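Local coordinates for diaminopimelate decarboxylase (Helicobacter pylori, PDB 2QGH), which catalyses the pyridoxal-phosphate-dependent decarboxylation of meso-diaminopimelate to L-lysine, the last step of bacterial lysine biosynthesis, at residues H31-F35 with V309-M313; N49-F54 with L258-A262; I117-K122 with I142-I148; R155-I160 with T170-E174. All blocks are in the same frame, centred on the assembly; numbering follows the deposited sequence.

Contact 1. Residues H31-F35 with V309-M313; sequences HKTPF and VDAGM
The carboxylate of Asp310 is the flat group here, with Thr33 at one of its oxygens and the Pro34 ring lying over one of its faces. Thr33 OG1 donates to the syn lone pair of Asp310 OD2, facing OD1, at 2.6 Å. Pro34 CD stands above the carboxylate, 3.8 Å from Asp310 CG, and Pro34 CB comes within 3.4 Å of Asp310 OD1. The Thr33 and Asp310 side chains meet at about a right angle. Asp310 can lift its carboxylate towards 31-35 because chi1 of 60° places CG between the backbone N and the carbonyl carbon. Pro34 follows a cis peptide bond, and its CB also packs on Ala311 CB at 3.8 Å, where the two backbones come nearest. Both segments are loops in the mixed β-domain that accompanies the barrel in fold-type III decarboxylases: segment 31-35 leads into strand 35-39, and segment 309-313 follows on from strand 306-309. Both of these strands pair antiparallel with 289-299. That shared strand supplies the second shell. Asp310 OD1 is bonded by Thr293 OG1 and Gln294 N, and Thr33 OG1 has a further bond with Gln294 NE2. Lys32 NZ remains 5.4 Å from Asp310 OD2, too far for a salt bridge. Three hydrogen bonds grip the two oxygens of the buried carboxylate, which would restrain its rotation and probably stabilise it as an anion, and the distant lysine may add a modest electrostatic contribution.

Contact 2. Residues N49-F54 with L258-A262; sequences NYKEAF and LYDYA
Ala53 and Leu258 bring the two backbones closest, with 6.3 Å between their CA atoms, where the C-terminal part of helix 40-52 meets the first turn of helix 258-268. Both helices belong to the outer layer of the α/β barrel that binds pyridoxal phosphate: helix 40-52 comes before its first strand, 59-64, and helix 258-268 before its last, 275-278, so the contact lies where the ring of strands closes. Leu258 divides its branches between two partners. Its CD1 presses on Ala53 CB at 3.4 Å, tighter than usual for two carbons. Its CD2 lies over one face of the Tyr50 ring in a CH-pi contact, 4.1 Å from the centroid and 19° off the normal. One turn on, Ala262 CB does the same to Phe54, 4.0 Å from that ring's centroid. Phe54 reaches it because CG lies beside the backbone N (chi1 -73°), while the ring also rests on Ile276 and Cys278 of strand 275-278. Tyr261 adds a looser contact, its CE2 4.4 Å from Tyr50 CE1. No hydrogen bond joins the segments; the phenol of Tyr50 is held instead by Ser283 OG. The same methyl that covers Phe54 also comes close to the chain: Ala262 CB is 3.3 Å from Ala53 O.

Contact 3. Residues I117-K122 with I142-I148; sequences IEQALK and IAQSLGI
Leu121 reaches from helix 114-122 into the end of helix 133-146, and its CB and CD1 meet different neighbours. Its CB touches Ile148 CD1 at 3.6 Å and, less closely, Leu146 CD1 at 4.2 Å. Beyond CB the chain runs with CG beside the backbone N (chi1 -64°) and then straightens (chi2 179°), which carries CD1 over the helix backbone at Ala143. There CD1 is 3.8 Å from Ala143 CA and 4.0 Å from Ile142 CG2. Ile142 then spreads along the opposing helix: its CG2 packs on Glu118 CB, while CD1 reaches Ile117 CG2 at 3.8 Å, the two isoleucines set at a slant. The short helical segments cross at -50°, their axes 10.1 Å apart. Contacts one turn apart on both sides, Ile117 and Leu121 against Ile142 and Leu146, are consistent with ridges-into-grooves packing of the i+4 rows. These are successive outer helices of the α/β barrel, joined through strand 127-130, and Leu121 also rests on Leu128 of that strand and on Ala150 of the next. Helix 133-146 ends in a Schellman motif: Gly147 takes a positive phi and Ile148 N bonds back to Ala143 O at 3.1 Å. The turn aims Ile148 at Leu121. At the outer side Leu146 CD1 lies 4.0 Å from Lys122 CG, on the aliphatic part of the lysine, whose chain is bent further out. At the other end, Ile117 also packs on Tyr297 of the second subunit.

Contact 4. Residues R155-I160 with T170-E174; sequences RINPNI and TGLKE
Gly171 O receives the backbone N of Ile160 at 2.7 Å. A second bond runs the other way: Lys173 N donates to Asn159 OD1 at 2.9 Å, tilted from the amide plane and bent to 145°. Asn159 has left-handed helical backbone angles, and its CG lies anti to N (chi1 -171°), which lays the side chain alongside Lys173. The Asn157 amide lies beside the Gly171 and Leu172 carbonyls. Ile160 O and Gly171 O are both acceptors, 3.1 Å apart; a water donates to Ile160 O at 2.7 Å and weakly accepts from Gly171 N. Leu172 CD1 packs on Ile160 C at 3.5 Å. At the inner end Thr170 OG1 sits at the edge of the Arg155 guanidinium, 3.4 Å from NH2. Both groups hydrogen-bond to His205 O, while Arg155 NH1 makes a salt bridge to Glu131. His205 lines the cofactor pocket of the α/β barrel, and Arg155 touches pyridoxal phosphate. Thr170 also packs on Ser351 of the second subunit. The chemistry passes from backbone, side-chain amide and water bonds within the loop to a charged network that shares the His205 carbonyl and probably helps position that residue beside the cofactor.

Contact 1 belongs to the mixed β-domain, whereas contacts 2, 3 and 4 belong to the α/β barrel, and along the chain all three are nested inside the loop that contact 1 closes. Contact 1 is buried and polar, built round one carboxylate. Contacts 2 and 3 are partly buried helix-helix packings without a hydrogen bond across them, but aromatic faces dominate contact 2 and branched aliphatic chains contact 3; their centres lie 35 Å apart on the barrel's outer layer. Contact 4 joins two parts of the loop after strand 150-155, the strand on which contact 3 also leans, and it alone touches the cofactor, through Arg155. Contacts 3 and 4 each reach the second subunit through a touching residue, Ile117 and Thr170.

Contact 1. Residues H31-F35 with V309-M313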
loop_
_atom_site.group_PDB
_atom_site.type_symbol
_atom_site.label_atom_id
_atom_site.label_comp_id
_atom_site.label_asym_id
_atom_site.label_seq_id
_atom_site.Cartn_x
_atom_site.Cartn_y
_atom_site.Cartn_z
ATOM N N HIS A 31 15.715 20.676 -5.577
ATOM C CA HIS A 31 15.021 19.460 -5.157
ATOM C C HIS A 31 14.856 18.455 -6.294
ATOM O O HIS A 31 14.452 18.799 -7.404
ATOM C CB HIS A 31 13.655 19.806 -4.557
ATOM C CG HIS A 31 13.742 20.512 -3.238
ATOM N ND1 HIS A 31 13.235 21.779 -3.034
ATOM C CD2 HIS A 31 14.295 20.135 -2.060
ATOM C CE1 HIS A 31 13.473 22.152 -1.789
ATOM N NE2 HIS A 31 14.116 21.173 -1.177
ATOM N N LYS A 32 15.184 17.204 -6.003
ATOM C CA LYS A 32 15.098 16.129 -6.981
ATOM C C LYS A 32 13.740 15.446 -6.909
ATOM O O LYS A 32 13.141 15.382 -5.839
ATOM C CB LYS A 32 16.218 15.115 -6.707
ATOM C CG LYS A 32 15.960 13.690 -7.208
ATOM C CD LYS A 32 15.938 13.602 -8.724
ATOM C CE LYS A 32 15.773 12.164 -9.197
ATOM N NZ LYS A 32 16.877 11.297 -8.694
ATOM N N THR A 33 13.263 14.944 -8.048
ATOM C CA THR A 33 11.978 14.245 -8.117
ATOM C C THR A 33 12.127 12.766 -7.708
ATOM O O THR A 33 13.235 12.230 -7.686
ATOM C CB THR A 33 11.390 14.280 -9.553
ATOM O OG1 THR A 33 12.325 13.698 -10.468
ATOM C CG2 THR A 33 11.077 15.703 -9.976
ATOM N N PRO A 34 11.014 12.093 -7.369
ATOM C CA PRO A 34 9.652 12.639 -7.344
ATOM C C PRO A 34 9.347 13.152 -5.940
ATOM O O PRO A 34 9.980 12.738 -4.968
ATOM C CB PRO A 34 8.797 11.432 -7.708
ATOM C CG PRO A 34 9.518 10.312 -6.974
ATOM C CD PRO A 34 10.992 10.618 -7.246
ATOM N N PHE A 35 8.398 14.064 -5.825
ATOM C CA PHE A 35 8.049 14.563 -4.511
ATOM C C PHE A 35 6.631 15.079 -4.449
ATOM O O PHE A 35 5.984 15.281 -5.470
ATOM C CB PHE A 35 9.020 15.661 -4.066
ATOM C CG PHE A 35 9.150 16.812 -5.038
ATOM C CD1 PHE A 35 10.198 16.854 -5.954
ATOM C CD2 PHE A 35 8.255 17.879 -5.000
ATOM C CE1 PHE A 35 10.357 17.944 -6.815
ATOM C CE2 PHE A 35 8.407 18.972 -5.855
ATOM C CZ PHE A 35 9.461 19.006 -6.765
ATOM N N VAL A 309 7.787 7.157 -15.773
ATOM C CA VAL A 309 8.054 8.226 -14.831
ATOM C C VAL A 309 8.729 7.674 -13.564
ATOM O O VAL A 309 8.649 6.476 -13.297
ATOM C CB VAL A 309 6.711 8.935 -14.556
ATOM C CG1 VAL A 309 6.457 9.087 -13.070
ATOM C CG2 VAL A 309 6.685 10.264 -15.292
ATOM N N ASP A 310 9.398 8.527 -12.782
ATOM C CA ASP A 310 10.099 8.030 -11.599
ATOM C C ASP A 310 9.308 7.824 -10.305
ATOM O O ASP A 310 9.886 7.420 -9.304
ATOM C CB ASP A 310 11.369 8.865 -11.308
ATOM C CG ASP A 310 11.084 10.346 -11.045
ATOM O OD1 ASP A 310 9.915 10.726 -10.832
ATOM O OD2 ASP A 310 12.053 11.139 -11.037
ATOM N N ALA A 311 8.005 8.100 -10.318
ATOM C CA ALA A 311 7.150 7.881 -9.145
ATOM C C ALA A 311 6.419 6.567 -9.430
ATOM O O ALA A 311 6.231 6.208 -10.588
ATOM C CB ALA A 311 6.144 9.020 -8.979
ATOM N N GLY A 312 6.016 5.844 -8.392
ATOM C CA GLY A 312 5.338 4.586 -8.627
ATOM C C GLY A 312 4.175 4.324 -7.695
ATOM O O GLY A 312 3.859 5.136 -6.825
ATOM N N MET A 313 3.546 3.171 -7.869
ATOM C CA MET A 313 2.408 2.793 -7.048
ATOM C C MET A 313 2.731 2.802 -5.554
ATOM O O MET A 313 1.846 3.037 -4.730
ATOM C CB MET A 313 1.905 1.417 -7.467
ATOM C CG MET A 313 2.905 0.297 -7.225
ATOM S SD MET A 313 2.182 -1.269 -7.707
ATOM C CE MET A 313 0.929 -1.502 -6.392
#

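Contact 2. Residues N49-F54 with L258-A262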
loop_
_atom_site.group_PDB
_atom_site.type_symbol
_atom_site.label_atom_id
_atom_site.label_comp_id
_atom_site.label_asym_id
_atom_site.label_seq_id
_atom_site.Cartn_x
_atom_site.Cartn_y
_atom_site.Cartn_z
ATOM N N ASN A 49 -13.985 27.121 4.413
ATOM C CA ASN A 49 -15.290 26.997 3.776
ATOM C C ASN A 49 -16.222 26.121 4.620
ATOM O O ASN A 49 -17.419 26.382 4.699
ATOM C CB ASN A 49 -15.146 26.423 2.365
ATOM C CG ASN A 49 -14.408 27.366 1.434
ATOM O OD1 ASN A 49 -14.529 28.587 1.548
ATOM N ND2 ASN A 49 -13.648 26.805 0.498
ATOM N N TYR A 50 -15.671 25.085 5.249
ATOM C CA TYR A 50 -16.464 24.207 6.103
ATOM C C TYR A 50 -16.817 24.954 7.381
ATOM O O TYR A 50 -17.914 24.817 7.916
ATOM C CB TYR A 50 -15.672 22.947 6.462
ATOM C CG TYR A 50 -15.904 21.775 5.540
ATOM C CD1 TYR A 50 -16.944 20.872 5.773
ATOM C CD2 TYR A 50 -15.093 21.575 4.424
ATOM C CE1 TYR A 50 -17.167 19.796 4.916
ATOM C CE2 TYR A 50 -15.305 20.510 3.564
ATOM C CZ TYR A 50 -16.339 19.623 3.813
ATOM O OH TYR A 50 -16.524 18.557 2.966
ATOM N N LYS A 51 -15.870 25.752 7.861
ATOM C CA LYS A 51 -16.054 26.515 9.087
ATOM C C LYS A 51 -17.169 27.547 8.967
ATOM O O LYS A 51 -17.895 27.790 9.929
ATOM C CB LYS A 51 -14.742 27.209 9.465
ATOM C CG LYS A 51 -14.466 27.269 10.966
ATOM C CD LYS A 51 -14.373 28.704 11.479
ATOM C CE LYS A 51 -13.239 29.470 10.811
ATOM N NZ LYS A 51 -13.216 30.911 11.213
ATOM N N GLU A 52 -17.314 28.144 7.787
ATOM C CA GLU A 52 -18.338 29.161 7.574
ATOM C C GLU A 52 -19.662 28.592 7.063
ATOM O O GLU A 52 -20.714 29.212 7.219
ATOM C CB GLU A 52 -17.838 30.222 6.592
ATOM C CG GLU A 52 -17.755 29.738 5.150
ATOM C CD GLU A 52 -17.590 30.875 4.152
ATOM O OE1 GLU A 52 -17.589 30.600 2.931
ATOM O OE2 GLU A 52 -17.463 32.043 4.586
ATOM N N ALA A 53 -19.611 27.419 6.443
ATOM C CA ALA A 53 -20.816 26.789 5.920
ATOM C C ALA A 53 -21.819 26.539 7.044
ATOM O O ALA A 53 -22.977 26.204 6.799
ATOM C CB ALA A 53 -20.461 25.479 5.233
ATOM N N PHE A 54 -21.364 26.712 8.278
ATOM C CA PHE A 54 -22.201 26.505 9.446
ATOM C C PHE A 54 -22.040 27.654 10.435
ATOM O O PHE A 54 -21.378 27.515 11.464
ATOM C CB PHE A 54 -21.824 25.188 10.122
ATOM C CG PHE A 54 -22.269 23.968 9.371
ATOM C CD1 PHE A 54 -23.607 23.590 9.367
ATOM C CD2 PHE A 54 -21.350 23.192 8.671
ATOM C CE1 PHE A 54 -24.022 22.454 8.679
ATOM C CE2 PHE A 54 -21.757 22.057 7.980
ATOM C CZ PHE A 54 -23.094 21.689 7.986
ATOM N N LEU A 258 -21.198 23.046 -0.629
ATOM C CA LEU A 258 -21.307 23.108 0.823
ATOM C C LEU A 258 -22.608 23.773 1.260
ATOM O O LEU A 258 -23.183 23.407 2.285
ATOM C CB LEU A 258 -20.119 23.872 1.416
ATOM C CG LEU A 258 -19.191 23.100 2.360
ATOM C CD1 LEU A 258 -19.976 22.606 3.553
ATOM C CD2 LEU A 258 -18.561 21.927 1.635
ATOM N N TYR A 259 -23.065 24.752 0.486
ATOM C CA TYR A 259 -24.304 25.457 0.805
ATOM C C TYR A 259 -25.488 24.495 0.808
ATOM O O TYR A 259 -26.348 24.558 1.682
ATOM C CB TYR A 259 -24.542 26.601 -0.196
ATOM C CG TYR A 259 -25.892 27.284 -0.061
ATOM C CD1 TYR A 259 -27.018 26.781 -0.713
ATOM C CD2 TYR A 259 -26.048 28.416 0.740
ATOM C CE1 TYR A 259 -28.269 27.389 -0.572
ATOM C CE2 TYR A 259 -27.290 29.031 0.890
ATOM C CZ TYR A 259 -28.397 28.510 0.231
ATOM O OH TYR A 259 -29.632 29.097 0.380
ATOM N N ASP A 260 -25.522 23.602 -0.172
ATOM C CA ASP A 260 -26.591 22.621 -0.275
ATOM C C ASP A 260 -26.426 21.551 0.803
ATOM O O ASP A 260 -27.407 21.088 1.387
ATOM C CB ASP A 260 -26.571 21.990 -1.671
ATOM C CG ASP A 260 -26.752 23.022 -2.776
ATOM O OD1 ASP A 260 -26.352 22.757 -3.932
ATOM O OD2 ASP A 260 -27.303 24.108 -2.487
ATOM N N TYR A 261 -25.178 21.167 1.063
ATOM C CA TYR A 261 -24.853 20.160 2.075
ATOM C C TYR A 261 -25.356 20.619 3.441
ATOM O O TYR A 261 -26.086 19.894 4.133
ATOM C CB TYR A 261 -23.336 19.968 2.127
ATOM C CG TYR A 261 -22.802 19.011 3.185
ATOM C CD1 TYR A 261 -23.032 17.636 3.103
ATOM C CD2 TYR A 261 -21.961 19.476 4.203
ATOM C CE1 TYR A 261 -22.423 16.746 3.998
ATOM C CE2 TYR A 261 -21.349 18.602 5.098
ATOM C CZ TYR A 261 -21.577 17.235 4.988
ATOM O OH TYR A 261 -20.909 16.370 5.836
ATOM N N ALA A 262 -24.952 21.829 3.817
ATOM C CA ALA A 262 -25.332 22.410 5.096
ATOM C C ALA A 262 -26.843 22.616 5.166
ATOM O O ALA A 262 -27.472 22.285 6.174
ATOM C CB ALA A 262 -24.606 23.741 5.301
#

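Contact 3. Residues I117-K122 with I142-I148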
loop_
_atom_site.group_PDB
_atom_site.type_symbol
_atom_site.label_atom_id
_atom_site.label_comp_id
_atom_site.label_asym_id
_atom_site.label_seq_id
_atom_site.Cartn_x
_atom_site.Cartn_y
_atom_site.Cartn_z
ATOM N N ILE A 117 -7.497 2.847 23.817
ATOM C CA ILE A 117 -8.629 3.341 24.607
ATOM C C ILE A 117 -8.126 4.058 25.860
ATOM O O ILE A 117 -8.450 5.225 26.101
ATOM C CB ILE A 117 -9.559 2.184 25.053
ATOM C CG1 ILE A 117 -10.198 1.522 23.830
ATOM C CG2 ILE A 117 -10.625 2.709 25.996
ATOM C CD1 ILE A 117 -10.951 0.245 24.150
ATOM N N GLU A 118 -7.335 3.345 26.656
ATOM C CA GLU A 118 -6.767 3.886 27.885
ATOM C C GLU A 118 -6.025 5.204 27.654
ATOM O O GLU A 118 -6.208 6.167 28.398
ATOM C CB GLU A 118 -5.807 2.870 28.499
ATOM C CG GLU A 118 -5.044 3.386 29.705
ATOM C CD GLU A 118 -3.695 2.724 29.845
ATOM O OE1 GLU A 118 -3.655 1.493 30.059
ATOM O OE2 GLU A 118 -2.670 3.430 29.728
ATOM N N GLN A 119 -5.184 5.240 26.627
ATOM C CA GLN A 119 -4.404 6.431 26.313
ATOM C C GLN A 119 -5.282 7.594 25.918
ATOM O O GLN A 119 -5.011 8.735 26.273
ATOM C CB GLN A 119 -3.413 6.138 25.181
ATOM C CG GLN A 119 -2.261 5.245 25.595
ATOM C CD GLN A 119 -1.490 5.821 26.770
ATOM O OE1 GLN A 119 -0.860 6.876 26.658
ATOM N NE2 GLN A 119 -1.546 5.136 27.908
ATOM N N ALA A 120 -6.344 7.301 25.183
ATOM C CA ALA A 120 -7.249 8.342 24.735
ATOM C C ALA A 120 -7.999 8.961 25.905
ATOM O O ALA A 120 -8.144 10.180 25.981
ATOM C CB ALA A 120 -8.226 7.774 23.725
ATOM N N LEU A 121 -8.475 8.115 26.812
ATOM C CA LEU A 121 -9.220 8.572 27.982
ATOM C C LEU A 121 -8.370 9.468 28.869
ATOM O O LEU A 121 -8.870 10.405 29.485
ATOM C CB LEU A 121 -9.708 7.379 28.803
ATOM C CG LEU A 121 -10.711 6.434 28.142
ATOM C CD1 LEU A 121 -11.030 5.315 29.128
ATOM C CD2 LEU A 121 -11.978 7.186 27.746
ATOM N N LYS A 122 -7.080 9.166 28.927
ATOM C CA LYS A 122 -6.147 9.936 29.737
ATOM C C LYS A 122 -5.755 11.258 29.088
ATOM O O LYS A 122 -5.205 12.133 29.751
ATOM C CB LYS A 122 -4.881 9.118 29.977
ATOM C CG LYS A 122 -5.022 8.009 30.999
ATOM C CD LYS A 122 -4.030 6.886 30.724
ATOM C CE LYS A 122 -2.757 7.394 30.033
ATOM N NZ LYS A 122 -2.048 8.435 30.824
ATOM N N ILE A 142 -12.141 0.002 31.320
ATOM C CA ILE A 142 -10.925 0.796 31.408
ATOM C C ILE A 142 -11.200 2.136 32.081
ATOM O O ILE A 142 -10.406 2.601 32.892
ATOM C CB ILE A 142 -10.298 1.020 30.008
ATOM C CG1 ILE A 142 -9.862 -0.331 29.417
ATOM C CG2 ILE A 142 -9.090 1.954 30.113
ATOM C CD1 ILE A 142 -9.227 -0.234 28.043
ATOM N N ALA A 143 -12.333 2.747 31.755
ATOM C CA ALA A 143 -12.689 4.029 32.347
ATOM C C ALA A 143 -12.859 3.845 33.852
ATOM O O ALA A 143 -12.422 4.674 34.657
ATOM C CB ALA A 143 -13.981 4.546 31.734
ATOM N N GLN A 144 -13.489 2.739 34.217
ATOM C CA GLN A 144 -13.730 2.437 35.610
ATOM C C GLN A 144 -12.439 2.329 36.403
ATOM O O GLN A 144 -12.347 2.835 37.522
ATOM C CB GLN A 144 -14.510 1.138 35.727
ATOM C CG GLN A 144 -14.928 0.817 37.144
ATOM C CD GLN A 144 -15.859 -0.366 37.218
ATOM O OE1 GLN A 144 -16.448 -0.632 38.261
ATOM N NE2 GLN A 144 -15.999 -1.087 36.110
ATOM N N SER A 145 -11.434 1.679 35.828
ATOM C CA SER A 145 -10.174 1.514 36.535
ATOM C C SER A 145 -9.443 2.833 36.669
ATOM O O SER A 145 -8.653 3.019 37.592
ATOM C CB SER A 145 -9.277 0.513 35.813
ATOM O OG SER A 145 -8.824 1.044 34.590
ATOM N N LEU A 146 -9.702 3.750 35.743
ATOM C CA LEU A 146 -9.052 5.059 35.784
ATOM C C LEU A 146 -9.900 6.035 36.598
ATOM O O LEU A 146 -9.490 7.164 36.858
ATOM C CB LEU A 146 -8.841 5.601 34.364
ATOM C CG LEU A 146 -7.887 4.845 33.434
ATOM C CD1 LEU A 146 -7.960 5.447 32.037
ATOM C CD2 LEU A 146 -6.463 4.914 33.973
ATOM N N GLY A 147 -11.086 5.586 36.994
ATOM C CA GLY A 147 -11.975 6.413 37.788
ATOM C C GLY A 147 -12.583 7.609 37.079
ATOM O O GLY A 147 -12.857 8.621 37.723
ATOM N N ILE A 148 -12.801 7.507 35.768
ATOM C CA ILE A 148 -13.394 8.607 35.012
ATOM C C ILE A 148 -14.671 8.182 34.290
ATOM O O ILE A 148 -14.941 6.995 34.123
ATOM C CB ILE A 148 -12.425 9.167 33.949
ATOM C CG1 ILE A 148 -12.343 8.206 32.764
ATOM C CG2 ILE A 148 -11.048 9.370 34.548
ATOM C CD1 ILE A 148 -11.456 8.704 31.651
#

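Contact 4. Residues R155-I160 with T170-E174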
loop_
_atom_site.group_PDB
_atom_site.type_symbol
_atom_site.label_atom_id
_atom_site.label_comp_id
_atom_site.label_asym_id
_atom_site.label_seq_id
_atom_site.Cartn_x
_atom_site.Cartn_y
_atom_site.Cartn_z
ATOM N N ARG A 155 -21.690 5.179 16.725
ATOM C CA ARG A 155 -21.837 5.206 15.276
ATOM C C ARG A 155 -22.920 4.236 14.831
ATOM O O ARG A 155 -22.851 3.046 15.126
ATOM C CB ARG A 155 -20.511 4.830 14.609
ATOM C CG ARG A 155 -20.561 4.845 13.095
ATOM C CD ARG A 155 -19.193 4.586 12.474
ATOM N NE ARG A 155 -19.248 4.678 11.018
ATOM C CZ ARG A 155 -18.201 4.544 10.207
ATOM N NH1 ARG A 155 -16.988 4.314 10.699
ATOM N NH2 ARG A 155 -18.371 4.639 8.893
ATOM N N ILE A 156 -23.930 4.737 14.130
ATOM C CA ILE A 156 -24.976 3.843 13.669
ATOM C C ILE A 156 -24.868 3.622 12.171
ATOM O O ILE A 156 -24.468 4.511 11.418
ATOM C CB ILE A 156 -26.410 4.362 14.001
ATOM C CG1 ILE A 156 -26.857 5.411 12.986
ATOM C CG2 ILE A 156 -26.452 4.932 15.418
ATOM C CD1 ILE A 156 -26.043 6.675 13.016
ATOM N N ASN A 157 -25.207 2.411 11.754
ATOM C CA ASN A 157 -25.188 2.053 10.351
ATOM C C ASN A 157 -26.634 2.234 9.891
ATOM O O ASN A 157 -27.485 1.390 10.147
ATOM C CB ASN A 157 -24.728 0.600 10.211
ATOM C CG ASN A 157 -24.498 0.194 8.772
ATOM O OD1 ASN A 157 -23.645 -0.642 8.488
ATOM N ND2 ASN A 157 -25.265 0.775 7.858
ATOM N N PRO A 158 -26.934 3.357 9.221
ATOM C CA PRO A 158 -28.290 3.631 8.741
ATOM C C PRO A 158 -28.669 2.748 7.554
ATOM O O PRO A 158 -29.706 2.954 6.920
ATOM C CB PRO A 158 -28.213 5.101 8.355
ATOM C CG PRO A 158 -26.843 5.179 7.748
ATOM C CD PRO A 158 -25.997 4.396 8.752
ATOM N N ASN A 159 -27.823 1.764 7.268
ATOM C CA ASN A 159 -28.034 0.843 6.154
ATOM C C ASN A 159 -28.438 1.573 4.875
ATOM O O ASN A 159 -29.492 1.301 4.301
ATOM C CB ASN A 159 -29.093 -0.205 6.514
ATOM C CG ASN A 159 -29.192 -1.315 5.474
ATOM O OD1 ASN A 159 -28.196 -1.673 4.834
ATOM N ND2 ASN A 159 -30.388 -1.877 5.316
ATOM N N ILE A 160 -27.593 2.503 4.441
ATOM C CA ILE A 160 -27.850 3.269 3.228
ATOM C C ILE A 160 -26.637 3.222 2.291
ATOM O O ILE A 160 -25.495 3.407 2.715
ATOM C CB ILE A 160 -28.184 4.745 3.551
ATOM C CG1 ILE A 160 -29.423 4.822 4.447
ATOM C CG2 ILE A 160 -28.436 5.516 2.258
ATOM C CD1 ILE A 160 -29.751 6.221 4.915
ATOM N N THR A 170 -19.145 2.785 3.156
ATOM C CA THR A 170 -19.243 2.199 4.487
ATOM C C THR A 170 -20.601 2.280 5.186
ATOM O O THR A 170 -20.723 1.869 6.344
ATOM C CB THR A 170 -18.171 2.846 5.412
ATOM O OG1 THR A 170 -18.411 4.253 5.517
ATOM C CG2 THR A 170 -16.777 2.651 4.835
ATOM N N GLY A 171 -21.617 2.786 4.491
ATOM C CA GLY A 171 -22.934 2.931 5.103
ATOM C C GLY A 171 -23.956 1.819 4.932
ATOM O O GLY A 171 -25.096 1.947 5.377
ATOM N N LEU A 172 -23.561 0.725 4.298
ATOM C CA LEU A 172 -24.472 -0.384 4.086
ATOM C C LEU A 172 -24.354 -1.344 5.264
ATOM O O LEU A 172 -23.334 -1.365 5.950
ATOM C CB LEU A 172 -24.122 -1.083 2.769
ATOM C CG LEU A 172 -25.281 -1.379 1.817
ATOM C CD1 LEU A 172 -26.142 -0.139 1.632
ATOM C CD2 LEU A 172 -24.727 -1.854 0.487
ATOM N N LYS A 173 -25.396 -2.133 5.503
ATOM C CA LYS A 173 -25.386 -3.081 6.615
ATOM C C LYS A 173 -24.307 -4.139 6.387
ATOM O O LYS A 173 -23.844 -4.800 7.317
ATOM C CB LYS A 173 -26.757 -3.757 6.746
ATOM C CG LYS A 173 -27.019 -4.886 5.737
ATOM C CD LYS A 173 -26.933 -4.415 4.290
ATOM C CE LYS A 173 -27.071 -5.578 3.309
ATOM N NZ LYS A 173 -25.954 -6.555 3.426
ATOM N N GLU A 174 -23.924 -4.287 5.127
ATOM C CA GLU A 174 -22.917 -5.249 4.697
ATOM C C GLU A 174 -21.547 -4.942 5.323
ATOM O O GLU A 174 -20.751 -5.844 5.579
ATOM C CB GLU A 174 -22.824 -5.181 3.170
ATOM C CG GLU A 174 -22.057 -6.291 2.488
ATOM C CD GLU A 174 -21.807 -5.977 1.019
ATOM O OE1 GLU A 174 -22.661 -5.287 0.410
ATOM O OE2 GLU A 174 -20.767 -6.418 0.476
HETATM O O HOH W 1 -22.938 2.894 1.953
#